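Local coordinates for bifunctional protein PutA (Bdellovibrio bacteriovorus, PDB 5UR2) that probably couples a flavin-dependent proline dehydrogenase to an NAD+-dependent dehydrogenase that oxidises L-glutamate gamma-semialdehyde to L-glutamate, completing proline breakdown, at residues F54-V59 against R71-Y76; L145-L150 against E408-M413; D58-I63 against A105-V110; I787-V792 against I884-L889; D756-L761 against V907-P912. All coordinates share one frame; numbering follows the deposited sequence.

Contact 1. Residues F54-V59 against R71-Y76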
# COMPACT_ATOMS: atom_id res chain seq x y z
N PHE B 54 -0.81 -25.76 -27.84
CA PHE B 54 -1.38 -24.94 -28.90
C PHE B 54 -0.44 -23.80 -29.31
O PHE B 54 -0.37 -23.44 -30.49
CB PHE B 54 -2.74 -24.35 -28.47
CG PHE B 54 -3.85 -25.37 -28.34
CD1 PHE B 54 -3.60 -26.73 -28.44
CD2 PHE B 54 -5.16 -24.94 -28.14
CE1 PHE B 54 -4.64 -27.65 -28.31
CE2 PHE B 54 -6.20 -25.86 -28.02
CZ PHE B 54 -5.94 -27.21 -28.10
N ARG B 55 0.28 -23.22 -28.34
CA ARG B 55 1.27 -22.19 -28.67
C ARG B 55 2.43 -22.78 -29.45
O ARG B 55 2.92 -22.16 -30.41
CB ARG B 55 1.78 -21.53 -27.39
CG ARG B 55 0.76 -20.62 -26.73
CD ARG B 55 1.32 -19.96 -25.49
NE ARG B 55 0.43 -18.90 -25.02
CZ ARG B 55 0.62 -18.22 -23.90
NH1 ARG B 55 1.67 -18.50 -23.14
NH2 ARG B 55 -0.24 -17.27 -23.54
N PHE B 56 2.89 -23.96 -29.05
CA PHE B 56 3.97 -24.61 -29.79
C PHE B 56 3.54 -24.86 -31.23
O PHE B 56 4.27 -24.52 -32.17
CB PHE B 56 4.35 -25.93 -29.13
CG PHE B 56 5.46 -26.63 -29.84
CD1 PHE B 56 6.77 -26.29 -29.59
CD2 PHE B 56 5.19 -27.59 -30.81
CE1 PHE B 56 7.81 -26.91 -30.26
CE2 PHE B 56 6.22 -28.22 -31.48
CZ PHE B 56 7.53 -27.88 -31.21
N VAL B 57 2.35 -25.41 -31.42
CA VAL B 57 1.86 -25.65 -32.77
C VAL B 57 1.81 -24.34 -33.54
O VAL B 57 2.16 -24.29 -34.73
CB VAL B 57 0.49 -26.35 -32.72
CG1 VAL B 57 -0.15 -26.41 -34.10
CG2 VAL B 57 0.65 -27.75 -32.17
N ASP B 58 1.38 -23.26 -32.87
CA ASP B 58 1.27 -21.95 -33.51
C ASP B 58 2.61 -21.48 -34.08
O ASP B 58 2.69 -21.01 -35.22
CB ASP B 58 0.75 -20.93 -32.50
CG ASP B 58 0.67 -19.52 -33.07
OD1 ASP B 58 0.09 -19.37 -34.16
OD2 ASP B 58 1.16 -18.56 -32.42
N VAL B 59 3.68 -21.60 -33.29
CA VAL B 59 4.96 -21.01 -33.69
C VAL B 59 5.75 -21.90 -34.63
O VAL B 59 6.59 -21.40 -35.39
CB VAL B 59 5.80 -20.65 -32.44
CG1 VAL B 59 6.22 -21.90 -31.70
CG2 VAL B 59 7.01 -19.79 -32.82
N ARG B 71 14.98 -26.37 -29.24
CA ARG B 71 14.98 -25.36 -28.18
C ARG B 71 13.55 -24.97 -27.79
O ARG B 71 13.22 -24.92 -26.60
CB ARG B 71 15.77 -24.13 -28.63
CG ARG B 71 15.81 -23.04 -27.55
CD ARG B 71 16.68 -21.84 -27.92
NE ARG B 71 16.18 -21.03 -29.03
CZ ARG B 71 15.28 -20.05 -28.92
NH1 ARG B 71 14.74 -19.75 -27.75
NH2 ARG B 71 14.92 -19.37 -30.00
N HIS B 72 12.69 -24.71 -28.77
CA HIS B 72 11.31 -24.35 -28.44
C HIS B 72 10.61 -25.49 -27.72
O HIS B 72 9.83 -25.27 -26.78
CB HIS B 72 10.53 -23.95 -29.69
CG HIS B 72 10.82 -22.56 -30.17
ND1 HIS B 72 11.95 -22.24 -30.88
CD2 HIS B 72 10.13 -21.41 -30.02
CE1 HIS B 72 11.94 -20.96 -31.17
NE2 HIS B 72 10.84 -20.42 -30.66
N LEU B 73 10.88 -26.73 -28.15
CA LEU B 73 10.26 -27.89 -27.51
C LEU B 73 10.63 -27.95 -26.04
O LEU B 73 9.75 -28.07 -25.17
CB LEU B 73 10.69 -29.15 -28.26
CG LEU B 73 9.76 -30.36 -28.14
CD1 LEU B 73 8.39 -30.01 -28.65
CD2 LEU B 73 10.33 -31.52 -28.94
N LYS B 74 11.93 -27.85 -25.73
CA LYS B 74 12.37 -27.89 -24.33
C LYS B 74 11.73 -26.77 -23.53
O LYS B 74 11.27 -26.99 -22.40
CB LYS B 74 13.90 -27.80 -24.26
N GLU B 75 11.65 -25.56 -24.10
CA GLU B 75 11.11 -24.42 -23.37
C GLU B 75 9.61 -24.57 -23.13
O GLU B 75 9.11 -24.18 -22.06
CB GLU B 75 11.39 -23.13 -24.11
CG GLU B 75 12.87 -22.81 -24.26
CD GLU B 75 13.09 -21.53 -25.02
OE1 GLU B 75 12.15 -20.71 -25.07
OE2 GLU B 75 14.19 -21.34 -25.58
N TYR B 76 8.88 -25.11 -24.10
CA TYR B 76 7.43 -25.23 -23.93
C TYR B 76 7.06 -26.42 -23.05
O TYR B 76 6.03 -26.39 -22.38
CB TYR B 76 6.73 -25.34 -25.28
CG TYR B 76 6.41 -24.01 -25.95
CD1 TYR B 76 5.39 -23.20 -25.48
CD2 TYR B 76 7.12 -23.58 -27.07
CE1 TYR B 76 5.09 -21.98 -26.09
CE2 TYR B 76 6.82 -22.36 -27.69
CZ TYR B 76 5.80 -21.57 -27.19
OH TYR B 76 5.49 -20.37 -27.79
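The helical segments that carry Phe56 and Tyr76 run nearly antiparallel, at 163°, with their axes 10.6 Å apart at closest approach. This wide spacing is filled largely by aromatic rings, one from each helix. Phe56 has CG anti to its own N (chi1 -180°), which carries the ring across to 71-76. There the ring edge meets the other aromatic: Phe56 CD1 lies 3.7 Å from Tyr76 CD2. The two ring planes are 83° apart and meet obliquely. One face of the Phe56 ring takes a methyl group. Leu73 CD1 sits 3.8 Å from the centroid of that ring, a CH-pi contact shifted toward the far rim. Its nearest ring atom is Phe56 CZ, 3.4 Å from Leu73 CD1.

The Tyr76 ring lies against the opposing helix itself. Phe56 CB is over one of its faces. Arg55 CB comes within 3.6 Å of Tyr76 CE1, and Val59 CG1 reaches Tyr76 CE2 at 4.1 Å. His72 offers its CB to Phe56 CE1, while its NE2 hydrogen-bonds to Asp758. Tyr76 OH bonds to Arg976 of the second subunit.

No hydrogen bond joins the two segments. The N-terminal domain helices 47-59 and 66-76 are therefore held here by apolar and aromatic packing, and several of their polar groups reach the aldehyde dehydrogenase part and the dimer partner.

Contact 2. Residues L145-L150 against E408-M413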
# COMPACT_ATOMS: atom_id res chain seq x y z
N LEU B 145 -6.57 -19.47 -47.65
CA LEU B 145 -6.00 -19.05 -46.38
C LEU B 145 -4.87 -18.05 -46.62
O LEU B 145 -4.17 -18.09 -47.64
CB LEU B 145 -5.43 -20.24 -45.62
CG LEU B 145 -6.41 -21.36 -45.32
CD1 LEU B 145 -5.64 -22.64 -45.02
CD2 LEU B 145 -7.28 -20.95 -44.15
N GLY B 146 -4.73 -17.12 -45.68
CA GLY B 146 -3.64 -16.16 -45.76
C GLY B 146 -3.38 -15.57 -44.40
O GLY B 146 -4.18 -15.70 -43.47
N GLU B 147 -2.23 -14.91 -44.28
CA GLU B 147 -1.96 -14.12 -43.09
C GLU B 147 -2.77 -12.82 -43.18
O GLU B 147 -3.50 -12.58 -44.14
CB GLU B 147 -0.47 -13.84 -42.94
CG GLU B 147 0.41 -14.88 -43.57
CD GLU B 147 1.86 -14.78 -43.11
OE1 GLU B 147 2.13 -14.06 -42.13
OE2 GLU B 147 2.72 -15.40 -43.77
N ALA B 148 -2.66 -12.00 -42.14
CA ALA B 148 -3.39 -10.74 -42.14
C ALA B 148 -2.96 -9.87 -43.31
O ALA B 148 -1.79 -9.85 -43.70
CB ALA B 148 -3.15 -9.99 -40.82
N THR B 149 -3.94 -9.21 -43.93
CA THR B 149 -3.65 -8.20 -44.94
C THR B 149 -3.31 -6.91 -44.19
O THR B 149 -4.20 -6.18 -43.75
CB THR B 149 -4.82 -8.00 -45.89
OG1 THR B 149 -4.95 -9.14 -46.75
CG2 THR B 149 -4.61 -6.74 -46.77
N LEU B 150 -2.01 -6.64 -44.06
CA LEU B 150 -1.51 -5.44 -43.41
C LEU B 150 -1.09 -4.35 -44.38
O LEU B 150 -0.96 -3.19 -43.97
CB LEU B 150 -0.32 -5.79 -42.51
CG LEU B 150 -0.66 -6.68 -41.31
CD1 LEU B 150 0.57 -6.95 -40.47
CD2 LEU B 150 -1.73 -6.03 -40.47
N GLU B 408 -0.85 -22.01 -47.55
CA GLU B 408 0.52 -22.31 -47.14
C GLU B 408 0.57 -22.75 -45.68
O GLU B 408 -0.40 -22.62 -44.92
CB GLU B 408 1.42 -21.10 -47.37
CG GLU B 408 1.58 -20.69 -48.84
CD GLU B 408 2.57 -21.56 -49.62
OE1 GLU B 408 3.11 -22.54 -49.05
OE2 GLU B 408 2.78 -21.27 -50.81
N LEU B 409 1.73 -23.28 -45.29
CA LEU B 409 1.90 -23.91 -43.98
C LEU B 409 1.61 -22.94 -42.84
O LEU B 409 1.05 -23.35 -41.81
CB LEU B 409 3.32 -24.48 -43.86
N ILE B 410 2.01 -21.68 -42.96
CA ILE B 410 1.88 -20.72 -41.87
C ILE B 410 0.42 -20.36 -41.60
O ILE B 410 -0.03 -20.54 -40.46
CB ILE B 410 2.75 -19.48 -42.11
CG1 ILE B 410 4.22 -19.82 -41.87
CG2 ILE B 410 2.31 -18.34 -41.23
CD1 ILE B 410 5.05 -18.62 -41.55
N PRO B 411 -0.37 -19.87 -42.56
CA PRO B 411 -1.82 -19.74 -42.27
C PRO B 411 -2.49 -21.08 -42.00
O PRO B 411 -3.48 -21.14 -41.25
CB PRO B 411 -2.39 -19.04 -43.51
CG PRO B 411 -1.19 -18.39 -44.18
CD PRO B 411 -0.04 -19.32 -43.89
N GLY B 412 -1.97 -22.16 -42.59
CA GLY B 412 -2.53 -23.48 -42.36
C GLY B 412 -2.35 -23.98 -40.94
O GLY B 412 -3.22 -24.69 -40.41
N MET B 413 -1.24 -23.63 -40.30
CA MET B 413 -1.03 -23.97 -38.90
C MET B 413 -1.83 -23.07 -37.97
O MET B 413 -2.13 -23.49 -36.85
CB MET B 413 0.46 -23.90 -38.55
CG MET B 413 0.99 -25.15 -37.87
SD MET B 413 0.83 -26.65 -38.88
CE MET B 413 1.52 -26.11 -40.44
O HOH W 1 -1.93 -19.12 -48.34
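The Pro411 ring packs against the extended chain Leu145-Glu147, CB and CG foremost. Pro411 CG touches both Gly146 C and Glu147 N at 3.6 Å. The ring meets main chain here because Gly146 has no side chain, and Pro411 CB also touches its N and C.

Three side chains extend this contact along the helix. Leu145 CB packs on Pro411 CB at 3.9 Å, and Leu145 CD1 reaches Gly412 CA at 4.2 Å. Glu147 has an unusual first torsion, chi1 -27°, far from a staggered value. Beyond CG its chain is extended. Glu147 CG passes Pro411 CG, and the carboxylate ends near a methyl, with Glu147 OE2 3.9 Å from Ile410 CG2. That methyl is the Ile410 branch anti to the backbone N. The Glu147 carboxylate also has a long, weak ion pair with Arg799.

One water links the backbones. It donates to Leu145 O at 2.6 Å and accepts from Glu408 N at 3.2 Å. Glu408 is the N-cap residue of helix 409-423.

In the proline dehydrogenase barrel this joins the loop after the first strand, 138-144, to the helix after the last, 400-406. The Leu145 side chain is about 8 Å from the modified flavin. Leu145 also shares a backbone hydrogen bond with Val406, just before 408-413. Between the two segments themselves there is no direct hydrogen bond, only apolar packing and the water link at the protein surface.

Contact 3. Residues D58-I63 against A105-V110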
# COMPACT_ATOMS: atom_id res chain seq x y z
N ASP B 58 1.38 -23.26 -32.87
CA ASP B 58 1.27 -21.95 -33.51
C ASP B 58 2.61 -21.48 -34.08
O ASP B 58 2.69 -21.01 -35.22
CB ASP B 58 0.75 -20.93 -32.50
CG ASP B 58 0.67 -19.52 -33.07
OD1 ASP B 58 0.09 -19.37 -34.16
OD2 ASP B 58 1.16 -18.56 -32.42
N VAL B 59 3.68 -21.60 -33.29
CA VAL B 59 4.96 -21.01 -33.69
C VAL B 59 5.75 -21.90 -34.63
O VAL B 59 6.59 -21.40 -35.39
CB VAL B 59 5.80 -20.65 -32.44
CG1 VAL B 59 6.22 -21.90 -31.70
CG2 VAL B 59 7.01 -19.79 -32.82
N LEU B 60 5.48 -23.21 -34.64
CA LEU B 60 6.31 -24.17 -35.37
C LEU B 60 6.64 -23.79 -36.81
O LEU B 60 7.82 -23.86 -37.18
CB LEU B 60 5.66 -25.56 -35.32
CG LEU B 60 6.52 -26.65 -35.96
CD1 LEU B 60 7.88 -26.79 -35.25
CD2 LEU B 60 5.78 -27.98 -35.99
N PRO B 61 5.69 -23.39 -37.66
CA PRO B 61 6.06 -23.11 -39.06
C PRO B 61 6.93 -21.88 -39.25
O PRO B 61 7.45 -21.67 -40.35
CB PRO B 61 4.70 -22.94 -39.76
CG PRO B 61 3.80 -22.47 -38.69
CD PRO B 61 4.25 -23.14 -37.42
N SER B 62 7.12 -21.06 -38.21
CA SER B 62 8.01 -19.90 -38.30
C SER B 62 9.45 -20.22 -37.91
O SER B 62 10.31 -19.33 -37.99
CB SER B 62 7.47 -18.76 -37.43
OG SER B 62 6.25 -18.25 -37.97
N ILE B 63 9.74 -21.45 -37.52
CA ILE B 63 11.07 -21.87 -37.08
C ILE B 63 11.79 -22.53 -38.25
O ILE B 63 11.25 -23.44 -38.89
CB ILE B 63 10.97 -22.82 -35.88
CG1 ILE B 63 10.11 -22.19 -34.79
CG2 ILE B 63 12.34 -23.17 -35.37
CD1 ILE B 63 9.84 -23.09 -33.62
N ALA B 105 10.81 -34.88 -37.29
CA ALA B 105 9.75 -35.68 -36.69
C ALA B 105 8.57 -34.82 -36.24
O ALA B 105 7.43 -35.05 -36.65
CB ALA B 105 10.31 -36.49 -35.51
N ILE B 106 8.84 -33.86 -35.36
CA ILE B 106 7.76 -33.02 -34.84
C ILE B 106 7.09 -32.24 -35.97
O ILE B 106 5.86 -32.19 -36.06
CB ILE B 106 8.28 -32.11 -33.72
CG1 ILE B 106 8.23 -32.84 -32.36
CG2 ILE B 106 7.50 -30.81 -33.69
CD1 ILE B 106 9.10 -34.11 -32.26
N LYS B 107 7.88 -31.61 -36.84
CA LYS B 107 7.27 -30.84 -37.92
C LYS B 107 6.49 -31.73 -38.87
O LYS B 107 5.41 -31.34 -39.35
CB LYS B 107 8.31 -30.05 -38.73
CG LYS B 107 8.83 -28.80 -38.06
CD LYS B 107 9.56 -27.92 -39.08
CE LYS B 107 9.82 -26.53 -38.50
NZ LYS B 107 9.39 -25.41 -39.40
N LYS B 108 7.01 -32.92 -39.17
CA LYS B 108 6.25 -33.85 -40.00
C LYS B 108 4.94 -34.23 -39.32
O LYS B 108 3.87 -34.20 -39.94
CB LYS B 108 7.08 -35.09 -40.33
N ASN B 109 5.00 -34.56 -38.02
CA ASN B 109 3.79 -34.95 -37.30
C ASN B 109 2.78 -33.82 -37.25
O ASN B 109 1.58 -34.02 -37.50
CB ASN B 109 4.15 -35.43 -35.89
CG ASN B 109 4.80 -36.81 -35.88
OD1 ASN B 109 4.76 -37.55 -36.86
ND2 ASN B 109 5.42 -37.16 -34.75
N VAL B 110 3.24 -32.60 -36.95
CA VAL B 110 2.32 -31.47 -36.83
C VAL B 110 1.78 -31.07 -38.20
O VAL B 110 0.58 -30.78 -38.35
CB VAL B 110 3.02 -30.30 -36.11
CG1 VAL B 110 2.21 -29.03 -36.24
CG2 VAL B 110 3.23 -30.65 -34.64
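Leu60 and Lys107 meet where the chain after helix 47-59 makes a 3-10 segment, 60-62, and packs on helix 103-115. Both elements belong to the helical N-terminal domain of PutA.

The tight part is built on the Leu60 side chain. Its CG is anti to its N (chi1 -176°), and the branch points at helix 103-115. Leu60 CD2 meets Val110 tip to tip, 3.6 Å from Val110 CB, with both Val110 methyls close by. Leu60 CD2 also lies 4.0 Å from Ile106 CG2. The other methyl touches the lysine chain, Leu60 CD1 to Lys107 CG at 3.6 Å. Deeper in, Val110 also packs on Val57 and on Met413 of the barrel helix 409-423. Ile106 leans on Phe56.

The outer side is looser and polar. Lys107 slants across Leu60, nearly extended until its last torsion, chi4 -130°, which turns the amine to the turn. Pro61 and Ile63 make little side-chain contact with 105-110. Ala105 and Asn109, on the outer side of helix 103-115, are exposed and lie beside crystal neighbours.

The lysine amine ties down the end of the turn by two backbone carbonyls. Its positive charge probably suits the partial negative charge of these carbonyls, in and just after the 3-10 segment. Lys107 NZ donates to Ile63 O at 2.8 Å, in the carbonyl plane. Lys107 NZ also donates to Leu60 O at 3.1 Å, from 37° out of the Leu60 carbonyl plane. Leu60 O takes a second bond, from Ile63 N, which arrives from the opposite face of the carbonyl.

Contact 4. Residues I787-V792 against I884-L889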
# COMPACT_ATOMS: atom_id res chain seq x y z
N ILE B 787 14.53 -3.19 -33.10
CA ILE B 787 15.73 -4.01 -33.05
C ILE B 787 15.34 -5.40 -33.50
O ILE B 787 14.55 -6.08 -32.84
CB ILE B 787 16.36 -4.01 -31.65
CG1 ILE B 787 16.64 -2.58 -31.18
CG2 ILE B 787 17.63 -4.82 -31.62
CD1 ILE B 787 17.05 -2.46 -29.71
N VAL B 788 15.86 -5.82 -34.66
CA VAL B 788 15.38 -6.99 -35.39
C VAL B 788 16.51 -8.00 -35.52
O VAL B 788 17.59 -7.67 -36.05
CB VAL B 788 14.84 -6.61 -36.79
CG1 VAL B 788 14.24 -7.83 -37.46
CG2 VAL B 788 13.83 -5.47 -36.72
N LEU B 789 16.26 -9.23 -35.10
CA LEU B 789 17.28 -10.26 -35.21
C LEU B 789 17.49 -10.65 -36.67
O LEU B 789 16.58 -10.53 -37.51
CB LEU B 789 16.90 -11.49 -34.37
CG LEU B 789 17.42 -11.55 -32.94
CD1 LEU B 789 16.84 -10.43 -32.06
CD2 LEU B 789 17.12 -12.91 -32.35
N ASP B 790 18.69 -11.14 -36.96
CA ASP B 790 19.17 -11.21 -38.35
C ASP B 790 18.32 -12.16 -39.20
O ASP B 790 17.98 -11.83 -40.35
CB ASP B 790 20.64 -11.63 -38.37
CG ASP B 790 21.31 -11.31 -39.70
OD1 ASP B 790 21.50 -10.11 -39.97
OD2 ASP B 790 21.64 -12.24 -40.47
N GLU B 791 17.97 -13.34 -38.67
CA GLU B 791 17.28 -14.33 -39.49
C GLU B 791 15.93 -13.82 -39.98
O GLU B 791 15.49 -14.19 -41.07
CB GLU B 791 17.11 -15.64 -38.72
N VAL B 792 15.25 -12.99 -39.19
CA VAL B 792 13.93 -12.51 -39.57
C VAL B 792 13.98 -11.10 -40.15
O VAL B 792 12.94 -10.55 -40.53
CB VAL B 792 12.97 -12.61 -38.37
CG1 VAL B 792 13.14 -11.42 -37.40
CG2 VAL B 792 11.52 -12.79 -38.84
N ILE B 884 17.35 -1.36 -36.37
CA ILE B 884 18.70 -1.73 -35.94
C ILE B 884 18.84 -3.24 -36.02
O ILE B 884 17.98 -3.98 -35.52
CB ILE B 884 19.01 -1.25 -34.51
CG1 ILE B 884 18.75 0.25 -34.38
CG2 ILE B 884 20.44 -1.58 -34.13
CD1 ILE B 884 18.78 0.74 -32.94
N ARG B 885 19.95 -3.71 -36.59
CA ARG B 885 20.16 -5.14 -36.73
C ARG B 885 20.79 -5.70 -35.46
O ARG B 885 21.62 -5.05 -34.82
CB ARG B 885 21.04 -5.42 -37.94
CG ARG B 885 20.87 -6.83 -38.49
CD ARG B 885 21.86 -7.06 -39.61
NE ARG B 885 21.43 -6.41 -40.84
CZ ARG B 885 20.77 -7.03 -41.82
NH1 ARG B 885 20.46 -8.31 -41.70
NH2 ARG B 885 20.42 -6.36 -42.91
N ALA B 886 20.38 -6.92 -35.09
CA ALA B 886 20.97 -7.62 -33.95
C ALA B 886 21.27 -9.06 -34.35
O ALA B 886 20.45 -9.70 -35.02
CB ALA B 886 20.06 -7.59 -32.72
N LYS B 887 22.46 -9.54 -33.97
CA LYS B 887 22.84 -10.91 -34.29
C LYS B 887 22.03 -11.92 -33.49
O LYS B 887 21.70 -13.00 -34.00
CB LYS B 887 24.34 -11.12 -34.05
N ASN B 888 21.71 -11.61 -32.24
CA ASN B 888 20.99 -12.53 -31.37
C ASN B 888 20.36 -11.73 -30.23
O ASN B 888 20.52 -10.50 -30.14
CB ASN B 888 21.92 -13.63 -30.85
CG ASN B 888 23.19 -13.08 -30.21
OD1 ASN B 888 23.18 -12.01 -29.59
ND2 ASN B 888 24.30 -13.81 -30.36
N LEU B 889 19.67 -12.43 -29.32
CA LEU B 889 19.00 -11.74 -28.23
C LEU B 889 19.99 -11.02 -27.32
O LEU B 889 19.67 -9.96 -26.76
CB LEU B 889 18.14 -12.71 -27.41
CG LEU B 889 17.20 -12.08 -26.38
CD1 LEU B 889 16.19 -11.11 -27.00
CD2 LEU B 889 16.47 -13.16 -25.62
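The Arg885 guanidinium meets Asp790 at its edge, with the aspartate oxygen near its plane. Arg885 NH1 donates to Asp790 OD1 at 2.7 Å, and the pair is a salt bridge. The carboxylate is turned 53° from the guanidinium and is approached from above its own plane. Arg885 bends at chi3 (-77°) to bring NH1 there. The same guanidinium forms a cation-pi pair with Tyr793 and a salt bridge through NE to Asp864.

The strands run parallel, twisted by 37°, with Ile787 beside Ile884 and Leu789 beside Ala886. Val788 sits between two backbone bonds: Val788 N donates to Ile884 O at 2.9 Å, and Val788 O accepts from Ala886 N at 3.0 Å. Arg885 and Val788 lie on one face of the sheet. The other face carries Ile787, Leu789, Ile884 and Ala886. On it Ile787 CG2 is 3.8 Å from Ala886 CB, and helix 889-896 covers Ile787, Ile884 and Ala886. Leu789 CG, at its strand's end, packs on the backbone of Asn888, past strand 884-886. Asn888 OD1 caps Gln891 N.

Neighbouring parallel strands with a helix packed over an apolar face are the layout of the alpha/beta sheet in the catalytic domain of aldehyde dehydrogenases.

Contact 5. Residues D756-L761 against V907-P912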
# COMPACT_ATOMS: atom_id res chain seq x y z
N ASP B 756 12.05 -10.88 -32.21
CA ASP B 756 12.71 -12.18 -32.19
C ASP B 756 12.52 -12.89 -33.53
O ASP B 756 11.63 -12.55 -34.32
CB ASP B 756 12.16 -13.05 -31.07
CG ASP B 756 13.13 -14.14 -30.64
OD1 ASP B 756 14.20 -14.28 -31.28
OD2 ASP B 756 12.80 -14.86 -29.67
N ASN B 757 13.36 -13.89 -33.78
CA ASN B 757 13.31 -14.61 -35.05
C ASN B 757 11.99 -15.34 -35.26
O ASN B 757 11.57 -15.54 -36.41
CB ASN B 757 14.47 -15.60 -35.12
CG ASN B 757 15.78 -14.91 -35.39
OD1 ASN B 757 15.85 -13.95 -36.17
ND2 ASN B 757 16.83 -15.36 -34.72
N ASP B 758 11.33 -15.76 -34.19
CA ASP B 758 10.08 -16.51 -34.28
C ASP B 758 8.84 -15.62 -34.10
O ASP B 758 7.75 -16.14 -33.84
CB ASP B 758 10.07 -17.64 -33.25
CG ASP B 758 10.08 -17.14 -31.80
OD1 ASP B 758 10.04 -15.90 -31.55
OD2 ASP B 758 10.15 -17.99 -30.89
N ALA B 759 8.99 -14.30 -34.20
CA ALA B 759 7.88 -13.41 -33.90
C ALA B 759 6.71 -13.66 -34.85
O ALA B 759 6.89 -13.97 -36.03
CB ALA B 759 8.32 -11.95 -33.98
N ASP B 760 5.50 -13.53 -34.32
CA ASP B 760 4.31 -13.50 -35.17
C ASP B 760 4.32 -12.18 -35.93
O ASP B 760 4.06 -11.12 -35.34
CB ASP B 760 3.05 -13.64 -34.31
CG ASP B 760 1.76 -13.75 -35.14
OD1 ASP B 760 1.61 -13.05 -36.16
OD2 ASP B 760 0.87 -14.55 -34.74
N LEU B 761 4.61 -12.23 -37.23
CA LEU B 761 4.85 -10.99 -37.97
C LEU B 761 3.58 -10.17 -38.18
O LEU B 761 3.66 -8.95 -38.32
CB LEU B 761 5.54 -11.32 -39.30
CG LEU B 761 6.92 -11.93 -39.06
CD1 LEU B 761 7.68 -12.25 -40.33
CD2 LEU B 761 7.74 -10.97 -38.22
N VAL B 907 8.99 -6.63 -26.67
CA VAL B 907 9.49 -7.74 -27.48
C VAL B 907 8.31 -8.48 -28.10
O VAL B 907 7.29 -8.72 -27.45
CB VAL B 907 10.37 -8.70 -26.65
CG1 VAL B 907 9.57 -9.29 -25.48
CG2 VAL B 907 10.94 -9.79 -27.53
N PHE B 908 8.48 -8.89 -29.35
CA PHE B 908 7.61 -9.86 -29.99
C PHE B 908 8.39 -11.16 -30.10
O PHE B 908 9.43 -11.22 -30.76
CB PHE B 908 7.13 -9.39 -31.36
CG PHE B 908 6.07 -8.32 -31.29
CD1 PHE B 908 6.42 -6.99 -31.17
CD2 PHE B 908 4.73 -8.66 -31.30
CE1 PHE B 908 5.44 -6.00 -31.07
CE2 PHE B 908 3.74 -7.68 -31.21
CZ PHE B 908 4.09 -6.34 -31.10
N SER B 909 7.90 -12.19 -29.42
CA SER B 909 8.63 -13.45 -29.38
C SER B 909 7.65 -14.54 -29.00
O SER B 909 6.68 -14.31 -28.28
CB SER B 909 9.79 -13.41 -28.39
OG SER B 909 10.43 -14.68 -28.32
N ARG B 910 7.94 -15.74 -29.48
CA ARG B 910 7.16 -16.91 -29.08
C ARG B 910 8.07 -17.97 -28.47
O ARG B 910 7.79 -19.16 -28.54
CB ARG B 910 6.34 -17.43 -30.26
CG ARG B 910 5.22 -16.44 -30.58
CD ARG B 910 4.36 -16.85 -31.73
NE ARG B 910 5.07 -16.76 -33.00
CZ ARG B 910 4.55 -17.14 -34.16
NH1 ARG B 910 3.31 -17.62 -34.20
NH2 ARG B 910 5.26 -17.04 -35.28
N SER B 911 9.14 -17.50 -27.85
CA SER B 911 10.04 -18.31 -27.05
C SER B 911 9.84 -17.97 -25.58
O SER B 911 10.13 -16.84 -25.17
CB SER B 911 11.49 -18.07 -27.45
OG SER B 911 12.36 -18.49 -26.41
N PRO B 912 9.37 -18.91 -24.77
CA PRO B 912 9.25 -18.63 -23.33
C PRO B 912 10.55 -18.19 -22.67
O PRO B 912 10.53 -17.28 -21.84
CB PRO B 912 8.75 -19.97 -22.76
CG PRO B 912 7.97 -20.58 -23.93
CD PRO B 912 8.76 -20.20 -25.16
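Asp758 O is gripped side-on by Arg910, whose NE and NH2 lie 2.9 Å and 3.0 Å from it. The oxygen is in the guanidinium plane. NE comes straight at the carbonyl, whereas NH2 comes from above the carbonyl plane. Arg910 NH1 has a salt bridge to Asp58 OD2. The backbone N of Arg910 donates to Asp758 OD1 at 3.0 Å, with an almost linear angle of 172°. The first torsion of Asp758 (chi1 65°) folds the carboxylate back over its own main chain to receive it. Asp758 OD2 is hydrogen-bonded to His72 NE2.

A second set of bonds lies beside it. Ser909 OG donates to Asp756 OD2 at 2.7 Å, on the anti lone pair, and accepts from Ser911 N, an ST turn. Asp756 N donates to Phe908 O at 3.0 Å. The backbone N and CA of Asp760 lie over one face of the Arg910 guanidinium. Asp760 OD2 is a long, charge-only partner of Arg910 NH1 and has a salt bridge to Arg977 of the second subunit.

The type I turn 756-759 leaves strand 751-755 and leads into helix 761-773. Segment 907-912 leaves strand 901-908, a parallel neighbour, for helix 912-921. Helix 66-76 touches Ser911 and Pro912.

Contacts 1 and 3 both use helix 47-59 in the N-terminal domain. Contact 1 is buried and apolar; contact 3 is partly buried and adds lysine-to-carbonyl bonds at its outer side. Contact 2, at the surface of the barrel, is mostly apolar with one bridging water. It touches contact 3 where Pro61 meets Ile410 and Met413. Contacts 4 and 5 reach the same sheet of the aldehyde dehydrogenase part and are buried. Contact 4 holds paired strands by backbone bonds and adds a salt bridge; contact 5 holds the loops at strand ends by polar side chains. Contact 5 also joins the domains, through contacts 1 and 3. Contacts 1, 3 and 5 reach the second subunit, contact 3 through the shared Asp58.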